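Local coordinates for thioredoxin-like fold domain-containing protein (Enterococcus faecalis, PDB 1Z6M) that is of unknown function but adopts a thioredoxin-like fold with a CxxC pair at a helix start, consistent with a thiol-disulfide oxidoreductase, at residues A[12-17]-A[145-150]; A[16-21]-A[132-137]; A[35-40]-A[96-101]; A[66-71]-A[86-91]. All blocks are in the same frame, centred on the assembly; numbering follows the deposited sequence. Where two conformers were deposited one is given.

Interaction 1: A[12-17]-A[145-150]; sequences TKVNTE and AHIQFV
Val14 of the N-terminal loop reaches Ala145 and Ile147, where helix 132-145 ends and the chain turns back toward the sheet. From CB its two methyls part. CG1 stands anti to the carbonyl carbon (chi1 -60°), and this methyl makes both contacts across the pair: it lies 3.6 Å from Ala145 CB and 3.8 Å from Ile147 CD1. CG2 takes the other branch, between the backbone N and the carbonyl carbon. Ile147 comes in crosswise to the valine, and its terminal methyl CD1 does the touching. One residue earlier Lys13 lays its CB over the backbone of Ala145, 3.8 Å from Ala145 CA, before its chain, bent at chi2 and chi4, leads away. There Lys13 NZ is tied only weakly, at 3.4 Å, to a water that sits in the plane of the His146 ring, 2.8 Å from His146 NE2. Ile32, Phe34 and Ile154 of the sheet close around Val14, while Glu141 of the helix takes the backbone N of Asn15. On the other side of the contact His146, with positive phi (64°), ends the helix. The arrangement is a Schellman motif at a helix C terminus, covered by the loop that leads into the first strand of the thioredoxin-like sheet.

Interaction 2: A[16-21]-A[132-137]; sequences TETGLH and ATLVSA
Thr18 and Leu134 run antiparallel alongside one another, the threonine reaching out from the loop before strand 20-22 and the leucine from helix 132-145. The methyl of Thr18 does the touching. Chi1 of -56° sets OG1 beside the backbone N and leaves CG2 anti to that N, facing the helix. Thr18 CG2 then rests 3.9 Å from Ala137 CB and 4.2 Å from Leu134 CG, meeting two residues about one helical turn apart. Leu134 extends beyond this methyl toward the next residue of the loop, its CD1 coming within 4.3 Å of Gly19 N. Gly19 adopts phi 123° with an extended psi, a backbone conformation suited to glycine. The loop is braced from within by His21, whose NE2 donates to Thr16 O over 2.9 Å, the oxygen lying 17° out of the ring plane. Tyr88, from the loop before helix 91-103, also touches Leu134. This is a modest apolar contact at the surface, joining the approach to an outermost strand of the thioredoxin-like sheet to a helix that packs against that sheet.

Interaction 3: A[35-40]-A[96-101]; sequences INVRCP and SALHKM
The chain leaves strand 29-35 through a type I beta turn from Asn36 to Cys39, closed by Cys39 N to Asn36 O at 3.0 Å, and passes helix 91-103, whose regular turns include Met101 N to Ala97 O. The backbones stay well apart: the nearest CA atoms, Val37 and Met101, are 6.9 Å from each other, and side chains bridge the distance. The Asn36 side chain reinforces the turn, since its OD1 accepts from Arg38 N at 3.0 Å, an Asx turn in which the donor is tilted 17° from the carbonyl plane. Cys39, at the N-cap of helix 40-58, belongs with Cys42 to a CxxC pattern of thioredoxin type, consistent with a redox site; both thiols are free in this structure. Val37, two residues before Cys39, divides its methyls between two helix residues. CG1, anti to the carbonyl carbon at chi1 -63°, comes to 3.3 Å from Leu98 CD2; Val37 was modelled in two conformers, so the tightness of this contact in the conformer described is doubtful. The leucine lies nearly perpendicular to the valine. CG2 turns instead to the selenium of Met101, a selenomethionine, at 4.1 Å. Around the valine, Met82 and Trp108 complete the apolar surround, while Gln105 NE2 binds its carbonyl and His83 NE2 pairs with its backbone N.

Interaction 4: A[66-71]-A[86-91]; sequences IKLFDK and IDYSAP
A single water links the phenol of Tyr88 to the backbone of strand 62-68 at Ile66 and Leu68. It donates to Ile66 O, accepts from Leu68 N and lies 2.9 Å from Tyr88 OH, thereby occupying both backbone polar groups and binding the phenol to the strand. Beside it the contact is apolar and centred on one methyl. Leu68 CD1 touches Tyr88 OH at 3.5 Å and Ile86 CG1 at 3.7 Å, with CG anti to the carbonyl carbon (chi1 -60°) directing the branch toward the loop. Leucine and tyrosine overlap lengthwise, pointing opposite ways, whereas the isoleucine is set across the leucine. Ile86 serves the tyrosine as well: its CG2 lies 3.7 Å above one face of the Tyr88 ring, offset toward the rim. The loop carrying these residues is fixed by Asp87, whose OD1 accepts from Ser89 OG at 2.6 Å and from Ser89 N at 3.0 Å, both reaching it from the same face of the carboxylate. The type I turn from Asp87 ends at Ala90, the N-cap of helix 91-103. Leu98 and Met101 of that helix pack on Ile86 from beyond the contact. The loop that enters helix 91-103, shaped by an Asx turn, is thus docked through Ile86 and Tyr88 on strand 62-68 of the thioredoxin-like sheet.

How the interactions relate
From the N terminus, interactions 1 and 2 start from one shared stretch, 12-17 overlapping 16-21, and form the two longest loops; interaction 2 closes earlier, at 132-137, and interaction 1 at 145-150. Inside both, interaction 3 runs from 35-40 to 96-101, and interaction 4, from 66-71 to 86-91, is nested in turn within interaction 3. Backbone bonds join interaction 3 to 4 (Ile35 O, Phe69 N) and 2 to 4 (Leu20 O, Ile66 N). Lys67 NZ binds Asn15 O and Thr18 O, linking interaction 4 to interactions 1 and 2. Together they tie the N-terminal loop and helices 91-103 and 132-145 to the central sheet.

Interaction 1: A[12-17]-A[145-150]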
loop_
_atom_site.group_PDB
_atom_site.type_symbol
_atom_site.label_atom_id
_atom_site.label_comp_id
_atom_site.label_asym_id
_atom_site.label_seq_id
_atom_site.Cartn_x
_atom_site.Cartn_y
_atom_site.Cartn_z
ATOM N N THR A 12 -9.867 0.886 14.855
ATOM C CA THR A 12 -9.063 0.922 16.080
ATOM C C THR A 12 -8.012 -0.195 16.120
ATOM O O THR A 12 -7.109 -0.161 16.953
ATOM C CB THR A 12 -9.906 0.843 17.385
ATOM O OG1 THR A 12 -10.447 -0.476 17.539
ATOM C CG2 THR A 12 -11.006 1.890 17.390
ATOM N N LYS A 13 -8.119 -1.168 15.217
ATOM C CA LYS A 13 -7.264 -2.358 15.258
ATOM C C LYS A 13 -6.079 -2.269 14.309
ATOM O O LYS A 13 -5.268 -3.189 14.230
ATOM C CB LYS A 13 -8.057 -3.642 14.972
ATOM C CG LYS A 13 -9.232 -3.880 15.884
ATOM C CD LYS A 13 -8.812 -4.145 17.309
ATOM C CE LYS A 13 -10.028 -4.374 18.218
ATOM N NZ LYS A 13 -10.673 -5.704 18.023
ATOM N N VAL A 14 -5.984 -1.171 13.577
ATOM C CA VAL A 14 -4.810 -0.933 12.745
ATOM C C VAL A 14 -3.779 -0.165 13.563
ATOM O O VAL A 14 -4.115 0.431 14.594
ATOM C CB VAL A 14 -5.168 -0.199 11.424
ATOM C CG1 VAL A 14 -6.164 -1.033 10.607
ATOM C CG2 VAL A 14 -5.730 1.195 11.687
ATOM N N ASN A 15 -2.529 -0.179 13.115
ATOM C CA ASN A 15 -1.477 0.547 13.809
ATOM C C ASN A 15 -0.596 1.306 12.826
ATOM O O ASN A 15 -0.644 1.070 11.614
ATOM C CB ASN A 15 -0.649 -0.406 14.688
ATOM C CG ASN A 15 0.122 -1.436 13.865
ATOM O OD1 ASN A 15 1.051 -1.091 13.128
ATOM N ND2 ASN A 15 -0.275 -2.702 13.973
ATOM N N THR A 16 0.204 2.217 13.363
ATOM C CA THR A 16 1.120 3.015 12.561
ATOM C C THR A 16 2.555 2.511 12.679
ATOM O O THR A 16 3.497 3.248 12.389
ATOM C CB THR A 16 1.056 4.492 12.974
ATOM O OG1 THR A 16 1.421 4.610 14.355
ATOM C CG2 THR A 16 -0.356 5.018 12.782
ATOM N N GLU A 17 2.716 1.251 13.073
ATOM C CA GLU A 17 4.040 0.664 13.277
ATOM C C GLU A 17 4.504 -0.219 12.124
ATOM O O GLU A 17 5.602 -0.025 11.599
ATOM C CB GLU A 17 4.068 -0.125 14.586
ATOM C CG GLU A 17 3.923 0.737 15.820
ATOM C CD GLU A 17 5.085 1.696 16.020
ATOM O OE1 GLU A 17 6.252 1.272 15.843
ATOM O OE2 GLU A 17 4.828 2.875 16.364
ATOM N N ALA A 145 -8.649 -6.006 11.949
ATOM C CA ALA A 145 -9.446 -4.839 11.596
ATOM C C ALA A 145 -10.589 -5.182 10.638
ATOM O O ALA A 145 -11.368 -4.306 10.266
ATOM C CB ALA A 145 -8.537 -3.767 10.991
ATOM N N HIS A 146 -10.690 -6.456 10.249
ATOM C CA HIS A 146 -11.758 -6.920 9.337
ATOM C C HIS A 146 -11.643 -6.273 7.966
ATOM O O HIS A 146 -12.643 -5.955 7.337
ATOM C CB HIS A 146 -13.163 -6.719 9.936
ATOM C CG HIS A 146 -13.214 -6.978 11.408
ATOM N ND1 HIS A 146 -12.894 -8.200 11.954
ATOM C CD2 HIS A 146 -13.501 -6.163 12.452
ATOM C CE1 HIS A 146 -12.991 -8.134 13.270
ATOM N NE2 HIS A 146 -13.356 -6.907 13.598
ATOM N N ILE A 147 -10.397 -6.073 7.537
ATOM C CA ILE A 147 -10.076 -5.501 6.233
ATOM C C ILE A 147 -9.760 -6.647 5.281
ATOM O O ILE A 147 -8.728 -7.315 5.417
ATOM C CB ILE A 147 -8.859 -4.559 6.352
ATOM C CG1 ILE A 147 -9.226 -3.336 7.197
ATOM C CG2 ILE A 147 -8.345 -4.125 4.972
ATOM C CD1 ILE A 147 -8.030 -2.457 7.562
ATOM N N GLN A 148 -10.654 -6.891 4.332
ATOM C CA GLN A 148 -10.459 -7.969 3.368
ATOM C C GLN A 148 -10.015 -7.480 2.006
ATOM O O GLN A 148 -9.470 -8.243 1.226
ATOM C CB GLN A 148 -11.769 -8.718 3.146
ATOM C CG GLN A 148 -12.306 -9.476 4.333
ATOM C CD GLN A 148 -13.722 -9.945 4.070
ATOM O OE1 GLN A 148 -14.663 -9.522 4.739
ATOM N NE2 GLN A 148 -13.885 -10.786 3.059
ATOM N N PHE A 149 -10.293 -6.221 1.698
ATOM C CA PHE A 149 -10.115 -5.724 0.342
ATOM C C PHE A 149 -9.045 -4.660 0.253
ATOM O O PHE A 149 -8.704 -4.004 1.252
ATOM C CB PHE A 149 -11.445 -5.184 -0.194
ATOM C CG PHE A 149 -12.579 -6.138 -0.037
ATOM C CD1 PHE A 149 -13.492 -5.975 0.995
ATOM C CD2 PHE A 149 -12.700 -7.231 -0.878
ATOM C CE1 PHE A 149 -14.527 -6.874 1.169
ATOM C CE2 PHE A 149 -13.750 -8.138 -0.713
ATOM C CZ PHE A 149 -14.652 -7.953 0.314
ATOM N N VAL A 150 -8.509 -4.497 -0.946
ATOM C CA VAL A 150 -7.568 -3.426 -1.213
ATOM C C VAL A 150 -8.083 -2.574 -2.379
ATOM O O VAL A 150 -8.857 -3.055 -3.208
ATOM C CB VAL A 150 -6.139 -3.960 -1.513
ATOM C CG1 VAL A 150 -5.538 -4.633 -0.263
ATOM C CG2 VAL A 150 -6.136 -4.900 -2.719
HETATM O O HOH W 1 -13.405 -5.553 16.074
#

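Interaction 2: A[16-21]-A[132-137]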
loop_
_atom_site.group_PDB
_atom_site.type_symbol
_atom_site.label_atom_id
_atom_site.label_comp_id
_atom_site.label_asym_id
_atom_site.label_seq_id
_atom_site.Cartn_x
_atom_site.Cartn_y
_atom_site.Cartn_z
ATOM N N THR A 16 0.204 2.217 13.363
ATOM C CA THR A 16 1.120 3.015 12.561
ATOM C C THR A 16 2.555 2.511 12.679
ATOM O O THR A 16 3.497 3.248 12.389
ATOM C CB THR A 16 1.056 4.492 12.974
ATOM O OG1 THR A 16 1.421 4.610 14.355
ATOM C CG2 THR A 16 -0.356 5.018 12.782
ATOM N N GLU A 17 2.716 1.251 13.073
ATOM C CA GLU A 17 4.040 0.664 13.277
ATOM C C GLU A 17 4.504 -0.219 12.124
ATOM O O GLU A 17 5.602 -0.025 11.599
ATOM C CB GLU A 17 4.068 -0.125 14.586
ATOM C CG GLU A 17 3.923 0.737 15.820
ATOM C CD GLU A 17 5.085 1.696 16.020
ATOM O OE1 GLU A 17 6.252 1.272 15.843
ATOM O OE2 GLU A 17 4.828 2.875 16.364
ATOM N N THR A 18 3.681 -1.189 11.740
ATOM C CA THR A 18 4.096 -2.166 10.745
ATOM C C THR A 18 4.011 -1.586 9.346
ATOM O O THR A 18 2.966 -1.048 8.960
ATOM C CB THR A 18 3.208 -3.410 10.823
ATOM O OG1 THR A 18 3.262 -3.930 12.150
ATOM C CG2 THR A 18 3.689 -4.473 9.849
ATOM N N GLY A 19 5.087 -1.723 8.578
ATOM C CA GLY A 19 5.029 -1.346 7.180
ATOM C C GLY A 19 6.045 -0.328 6.751
ATOM O O GLY A 19 7.021 -0.074 7.452
ATOM N N LEU A 20 5.834 0.226 5.566
ATOM C CA LEU A 20 6.749 1.186 4.981
ATOM C C LEU A 20 6.341 2.588 5.407
ATOM O O LEU A 20 5.223 3.018 5.128
ATOM C CB LEU A 20 6.693 1.061 3.457
ATOM C CG LEU A 20 7.500 2.046 2.615
ATOM C CD1 LEU A 20 8.989 1.920 2.909
ATOM C CD2 LEU A 20 7.222 1.820 1.137
ATOM N N HIS A 21 7.246 3.294 6.083
ATOM C CA HIS A 21 6.958 4.644 6.567
ATOM C C HIS A 21 7.497 5.683 5.609
ATOM O O HIS A 21 8.691 5.697 5.325
ATOM C CB HIS A 21 7.584 4.859 7.938
ATOM C CG HIS A 21 6.955 4.037 9.011
ATOM N ND1 HIS A 21 7.175 2.682 9.135
ATOM C CD2 HIS A 21 6.124 4.380 10.022
ATOM C CE1 HIS A 21 6.495 2.226 10.171
ATOM N NE2 HIS A 21 5.835 3.230 10.713
ATOM N N ALA A 132 9.267 -12.290 6.440
ATOM C CA ALA A 132 8.119 -13.158 6.723
ATOM C C ALA A 132 7.286 -12.642 7.893
ATOM O O ALA A 132 6.054 -12.736 7.879
ATOM C CB ALA A 132 8.582 -14.586 6.977
ATOM N N THR A 133 7.947 -12.074 8.887
ATOM C CA THR A 133 7.264 -11.559 10.068
ATOM C C THR A 133 6.411 -10.342 9.676
ATOM O O THR A 133 5.279 -10.214 10.092
ATOM C CB THR A 133 8.253 -11.244 11.210
ATOM O OG1 THR A 133 9.089 -12.388 11.424
ATOM C CG2 THR A 133 7.510 -10.932 12.504
ATOM N N LEU A 134 6.979 -9.462 8.870
ATOM C CA LEU A 134 6.229 -8.306 8.404
ATOM C C LEU A 134 5.035 -8.727 7.546
ATOM O O LEU A 134 3.922 -8.219 7.735
ATOM C CB LEU A 134 7.135 -7.343 7.645
ATOM C CG LEU A 134 6.532 -5.999 7.237
ATOM C CD1 LEU A 134 7.607 -4.918 7.206
ATOM C CD2 LEU A 134 5.825 -6.103 5.881
ATOM N N VAL A 135 5.254 -9.647 6.605
ATOM C CA VAL A 135 4.177 -10.145 5.748
ATOM C C VAL A 135 3.030 -10.683 6.600
ATOM O O VAL A 135 1.860 -10.344 6.362
ATOM C CB VAL A 135 4.678 -11.234 4.758
ATOM C CG1 VAL A 135 3.522 -11.973 4.094
ATOM C CG2 VAL A 135 5.593 -10.608 3.705
ATOM N N SER A 136 3.360 -11.529 7.583
ATOM C CA SER A 136 2.355 -12.117 8.456
ATOM C C SER A 136 1.690 -11.040 9.320
ATOM O O SER A 136 0.487 -11.091 9.579
ATOM C CB SER A 136 2.999 -13.207 9.319
ATOM O OG SER A 136 2.275 -13.456 10.504
ATOM N N ALA A 137 2.482 -10.057 9.756
ATOM C CA ALA A 137 1.954 -8.998 10.615
ATOM C C ALA A 137 0.895 -8.187 9.873
ATOM O O ALA A 137 -0.146 -7.857 10.437
ATOM C CB ALA A 137 3.057 -8.090 11.128
#

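Interaction 3: A[35-40]-A[96-101]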
loop_
_atom_site.group_PDB
_atom_site.type_symbol
_atom_site.label_atom_id
_atom_site.label_comp_id
_atom_site.label_asym_id
_atom_site.label_seq_id
_atom_site.Cartn_x
_atom_site.Cartn_y
_atom_site.Cartn_z
ATOM N N ILE A 35 -2.552 -2.110 0.662
ATOM C CA ILE A 35 -2.527 -2.203 -0.786
ATOM C C ILE A 35 -1.875 -3.512 -1.230
ATOM O O ILE A 35 -1.138 -4.161 -0.476
ATOM C CB ILE A 35 -1.783 -1.014 -1.466
ATOM C CG1 ILE A 35 -0.324 -0.977 -1.046
ATOM C CG2 ILE A 35 -2.496 0.343 -1.211
ATOM C CD1 ILE A 35 0.515 -0.052 -1.932
ATOM N N ASN A 36 -2.156 -3.896 -2.467
ATOM C CA ASN A 36 -1.405 -4.956 -3.123
ATOM C C ASN A 36 -0.959 -4.378 -4.461
ATOM O O ASN A 36 -1.763 -3.800 -5.195
ATOM C CB ASN A 36 -2.272 -6.214 -3.292
ATOM C CG ASN A 36 -1.533 -7.351 -3.979
ATOM O OD1 ASN A 36 -1.167 -7.238 -5.142
ATOM N ND2 ASN A 36 -1.320 -8.455 -3.258
ATOM N N VAL A 37 0.326 -4.492 -4.766
ATOM C CA VAL A 37 0.885 -3.775 -5.916
ATOM C C VAL A 37 0.459 -4.306 -7.268
ATOM O O VAL A 37 0.710 -3.658 -8.278
ATOM C CB VAL A 37 2.430 -3.621 -5.886
ATOM C CG1 VAL A 37 2.867 -2.795 -4.701
ATOM C CG2 VAL A 37 3.147 -4.981 -5.972
ATOM N N ARG A 38 -0.197 -5.468 -7.306
ATOM C CA ARG A 38 -0.769 -5.939 -8.582
ATOM C C ARG A 38 -2.180 -5.413 -8.818
ATOM O O ARG A 38 -2.719 -5.512 -9.912
ATOM C CB ARG A 38 -0.762 -7.466 -8.686
ATOM C CG ARG A 38 -0.823 -7.974 -10.144
ATOM C CD ARG A 38 -2.199 -8.444 -10.554
ATOM N NE ARG A 38 -2.272 -8.729 -11.990
ATOM C CZ ARG A 38 -2.523 -7.813 -12.922
ATOM N NH1 ARG A 38 -2.727 -6.549 -12.588
ATOM N NH2 ARG A 38 -2.571 -8.161 -14.199
ATOM N N CYS A 39 -2.781 -4.849 -7.781
ATOM C CA CYS A 39 -4.168 -4.457 -7.880
ATOM C C CYS A 39 -4.337 -3.181 -8.713
ATOM O O CYS A 39 -3.712 -2.174 -8.418
ATOM C CB CYS A 39 -4.730 -4.277 -6.464
ATOM S SG CYS A 39 -6.364 -3.538 -6.432
ATOM N N PRO A 40 -5.224 -3.195 -9.728
ATOM C CA PRO A 40 -5.412 -1.974 -10.522
ATOM C C PRO A 40 -6.180 -0.873 -9.776
ATOM O O PRO A 40 -6.073 0.319 -10.115
ATOM C CB PRO A 40 -6.173 -2.478 -11.747
ATOM C CG PRO A 40 -6.960 -3.649 -11.234
ATOM C CD PRO A 40 -6.031 -4.320 -10.239
ATOM N N SER A 96 9.885 4.642 -4.510
ATOM C CA SER A 96 10.243 4.707 -5.925
ATOM C C SER A 96 9.996 3.363 -6.605
ATOM O O SER A 96 9.475 3.296 -7.716
ATOM C CB SER A 96 11.706 5.127 -6.102
ATOM O OG SER A 96 12.087 5.106 -7.473
ATOM N N ALA A 97 10.377 2.288 -5.925
ATOM C CA ALA A 97 10.142 0.951 -6.433
ATOM C C ALA A 97 8.647 0.678 -6.596
ATOM O O ALA A 97 8.238 0.128 -7.606
ATOM C CB ALA A 97 10.792 -0.089 -5.528
ATOM N N LEU A 98 7.832 1.058 -5.613
ATOM C CA LEU A 98 6.386 0.894 -5.740
ATOM C C LEU A 98 5.859 1.634 -6.957
ATOM O O LEU A 98 5.036 1.110 -7.706
ATOM C CB LEU A 98 5.663 1.398 -4.495
ATOM C CG LEU A 98 5.820 0.535 -3.246
ATOM C CD1 LEU A 98 5.184 1.263 -2.064
ATOM C CD2 LEU A 98 5.215 -0.858 -3.423
ATOM N N HIS A 99 6.349 2.852 -7.172
ATOM C CA HIS A 99 5.952 3.606 -8.353
ATOM C C HIS A 99 6.301 2.878 -9.644
ATOM O O HIS A 99 5.505 2.858 -10.573
ATOM C CB HIS A 99 6.551 5.010 -8.344
ATOM C CG HIS A 99 5.939 5.907 -7.321
ATOM N ND1 HIS A 99 6.616 6.968 -6.764
ATOM C CD2 HIS A 99 4.717 5.893 -6.739
ATOM C CE1 HIS A 99 5.833 7.576 -5.888
ATOM N NE2 HIS A 99 4.672 6.947 -5.857
ATOM N N LYS A 100 7.490 2.289 -9.701
ATOM C CA LYS A 100 7.888 1.553 -10.896
ATOM C C LYS A 100 7.071 0.275 -11.069
ATOM O O LYS A 100 6.683 -0.064 -12.192
ATOM C CB LYS A 100 9.385 1.248 -10.887
ATOM C CG LYS A 100 10.258 2.378 -11.403
ATOM C CD LYS A 100 11.685 1.895 -11.608
ATOM C CE LYS A 100 12.676 3.044 -11.635
ATOM N NZ LYS A 100 13.096 3.448 -10.259
HETATM N N MSE A 101 6.817 -0.425 -9.963
HETATM C CA MSE A 101 5.965 -1.620 -9.994
HETATM C C MSE A 101 4.571 -1.293 -10.543
HETATM O O MSE A 101 4.049 -1.999 -11.406
HETATM C CB MSE A 101 5.850 -2.251 -8.593
HETATM C CG MSE A 101 7.127 -2.867 -8.043
HETATM SE SE MSE A 101 6.922 -3.339 -6.259
HETATM C CE MSE A 101 8.607 -3.962 -5.949
#

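Interaction 4: A[66-71]-A[86-91]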
loop_
_atom_site.group_PDB
_atom_site.type_symbol
_atom_site.label_atom_id
_atom_site.label_comp_id
_atom_site.label_asym_id
_atom_site.label_seq_id
_atom_site.Cartn_x
_atom_site.Cartn_y
_atom_site.Cartn_z
ATOM N N ILE A 66 2.513 2.339 4.719
ATOM C CA ILE A 66 2.074 1.527 3.596
ATOM C C ILE A 66 2.234 0.055 3.955
ATOM O O ILE A 66 3.360 -0.410 4.218
ATOM C CB ILE A 66 2.826 1.912 2.303
ATOM C CG1 ILE A 66 2.535 3.381 1.942
ATOM C CG2 ILE A 66 2.422 0.991 1.145
ATOM C CD1 ILE A 66 3.470 3.962 0.886
ATOM N N LYS A 67 1.102 -0.639 3.979
ATOM C CA LYS A 67 1.015 -2.028 4.405
ATOM C C LYS A 67 0.779 -2.897 3.189
ATOM O O LYS A 67 -0.319 -2.900 2.627
ATOM C CB LYS A 67 -0.095 -2.180 5.448
ATOM C CG LYS A 67 0.222 -1.350 6.703
ATOM C CD LYS A 67 -0.885 -1.396 7.729
ATOM C CE LYS A 67 -0.614 -0.456 8.899
ATOM N NZ LYS A 67 0.323 -1.028 9.935
ATOM N N LEU A 68 1.822 -3.615 2.786
ATOM C CA LEU A 68 1.759 -4.451 1.583
ATOM C C LEU A 68 1.116 -5.775 1.957
ATOM O O LEU A 68 1.711 -6.601 2.653
ATOM C CB LEU A 68 3.147 -4.614 0.962
ATOM C CG LEU A 68 3.792 -3.284 0.543
ATOM C CD1 LEU A 68 5.151 -3.555 -0.068
ATOM C CD2 LEU A 68 2.936 -2.490 -0.424
ATOM N N PHE A 69 -0.135 -5.916 1.523
ATOM C CA PHE A 69 -1.030 -6.991 1.941
ATOM C C PHE A 69 -0.943 -8.108 0.900
ATOM O O PHE A 69 -1.475 -7.980 -0.222
ATOM C CB PHE A 69 -2.441 -6.376 2.005
ATOM C CG PHE A 69 -3.519 -7.220 2.662
ATOM C CD1 PHE A 69 -3.300 -8.514 3.133
ATOM C CD2 PHE A 69 -4.806 -6.690 2.758
ATOM C CE1 PHE A 69 -4.360 -9.242 3.708
ATOM C CE2 PHE A 69 -5.842 -7.406 3.324
ATOM C CZ PHE A 69 -5.623 -8.691 3.794
ATOM N N ASP A 70 -0.244 -9.197 1.250
ATOM C CA ASP A 70 -0.238 -10.386 0.362
ATOM C C ASP A 70 -1.621 -11.021 0.389
ATOM O O ASP A 70 -2.183 -11.250 1.470
ATOM C CB ASP A 70 0.809 -11.467 0.703
ATOM C CG ASP A 70 2.255 -10.963 0.647
ATOM O OD1 ASP A 70 2.528 -9.754 0.380
ATOM O OD2 ASP A 70 3.149 -11.830 0.836
ATOM N N LYS A 71 -2.157 -11.329 -0.790
ATOM C CA LYS A 71 -3.545 -11.756 -0.909
ATOM C C LYS A 71 -3.633 -13.109 -1.580
ATOM O O LYS A 71 -2.704 -13.531 -2.259
ATOM C CB LYS A 71 -4.343 -10.734 -1.725
ATOM C CG LYS A 71 -4.516 -9.371 -1.074
ATOM C CD LYS A 71 -5.409 -9.407 0.162
ATOM C CE LYS A 71 -6.862 -9.671 -0.166
ATOM N NZ LYS A 71 -7.565 -10.141 1.050
ATOM N N ILE A 86 10.759 -5.390 -1.739
ATOM C CA ILE A 86 10.731 -4.063 -1.162
ATOM C C ILE A 86 11.782 -3.946 -0.074
ATOM O O ILE A 86 11.824 -4.750 0.864
ATOM C CB ILE A 86 9.304 -3.715 -0.650
ATOM C CG1 ILE A 86 8.366 -3.500 -1.848
ATOM C CG2 ILE A 86 9.319 -2.506 0.290
ATOM C CD1 ILE A 86 8.633 -2.233 -2.663
ATOM N N ASP A 87 12.634 -2.934 -0.229
ATOM C CA ASP A 87 13.725 -2.682 0.690
ATOM C C ASP A 87 13.252 -1.781 1.814
ATOM O O ASP A 87 13.273 -0.558 1.689
ATOM C CB ASP A 87 14.899 -2.032 -0.042
ATOM C CG ASP A 87 16.118 -1.852 0.849
ATOM O OD1 ASP A 87 16.041 -2.190 2.056
ATOM O OD2 ASP A 87 17.152 -1.363 0.346
ATOM N N TYR A 88 12.830 -2.392 2.918
ATOM C CA TYR A 88 12.302 -1.634 4.045
ATOM C C TYR A 88 13.338 -0.759 4.747
ATOM O O TYR A 88 12.970 0.152 5.487
ATOM C CB TYR A 88 11.574 -2.542 5.049
ATOM C CG TYR A 88 10.241 -3.024 4.530
ATOM C CD1 TYR A 88 10.134 -4.245 3.863
ATOM C CD2 TYR A 88 9.094 -2.248 4.676
ATOM C CE1 TYR A 88 8.912 -4.690 3.372
ATOM C CE2 TYR A 88 7.865 -2.679 4.188
ATOM C CZ TYR A 88 7.780 -3.896 3.526
ATOM O OH TYR A 88 6.562 -4.323 3.049
ATOM N N SER A 89 14.623 -1.020 4.487
ATOM C CA SER A 89 15.718 -0.234 5.066
ATOM C C SER A 89 15.897 1.124 4.377
ATOM O O SER A 89 16.596 2.001 4.898
ATOM C CB SER A 89 17.032 -1.022 5.011
ATOM O OG SER A 89 17.602 -0.985 3.713
ATOM N N ALA A 90 15.278 1.289 3.208
ATOM C CA ALA A 90 15.442 2.504 2.403
ATOM C C ALA A 90 14.077 2.996 1.901
ATOM O O ALA A 90 13.725 2.766 0.741
ATOM C CB ALA A 90 16.370 2.234 1.230
ATOM N N PRO A 91 13.298 3.664 2.777
ATOM C CA PRO A 91 11.894 3.986 2.469
ATOM C C PRO A 91 11.671 4.813 1.209
ATOM O O PRO A 91 10.764 4.500 0.439
ATOM C CB PRO A 91 11.438 4.762 3.710
ATOM C CG PRO A 91 12.344 4.265 4.794
ATOM C CD PRO A 91 13.674 4.141 4.119
HETATM O O HOH W 2 4.236 -3.173 4.257
#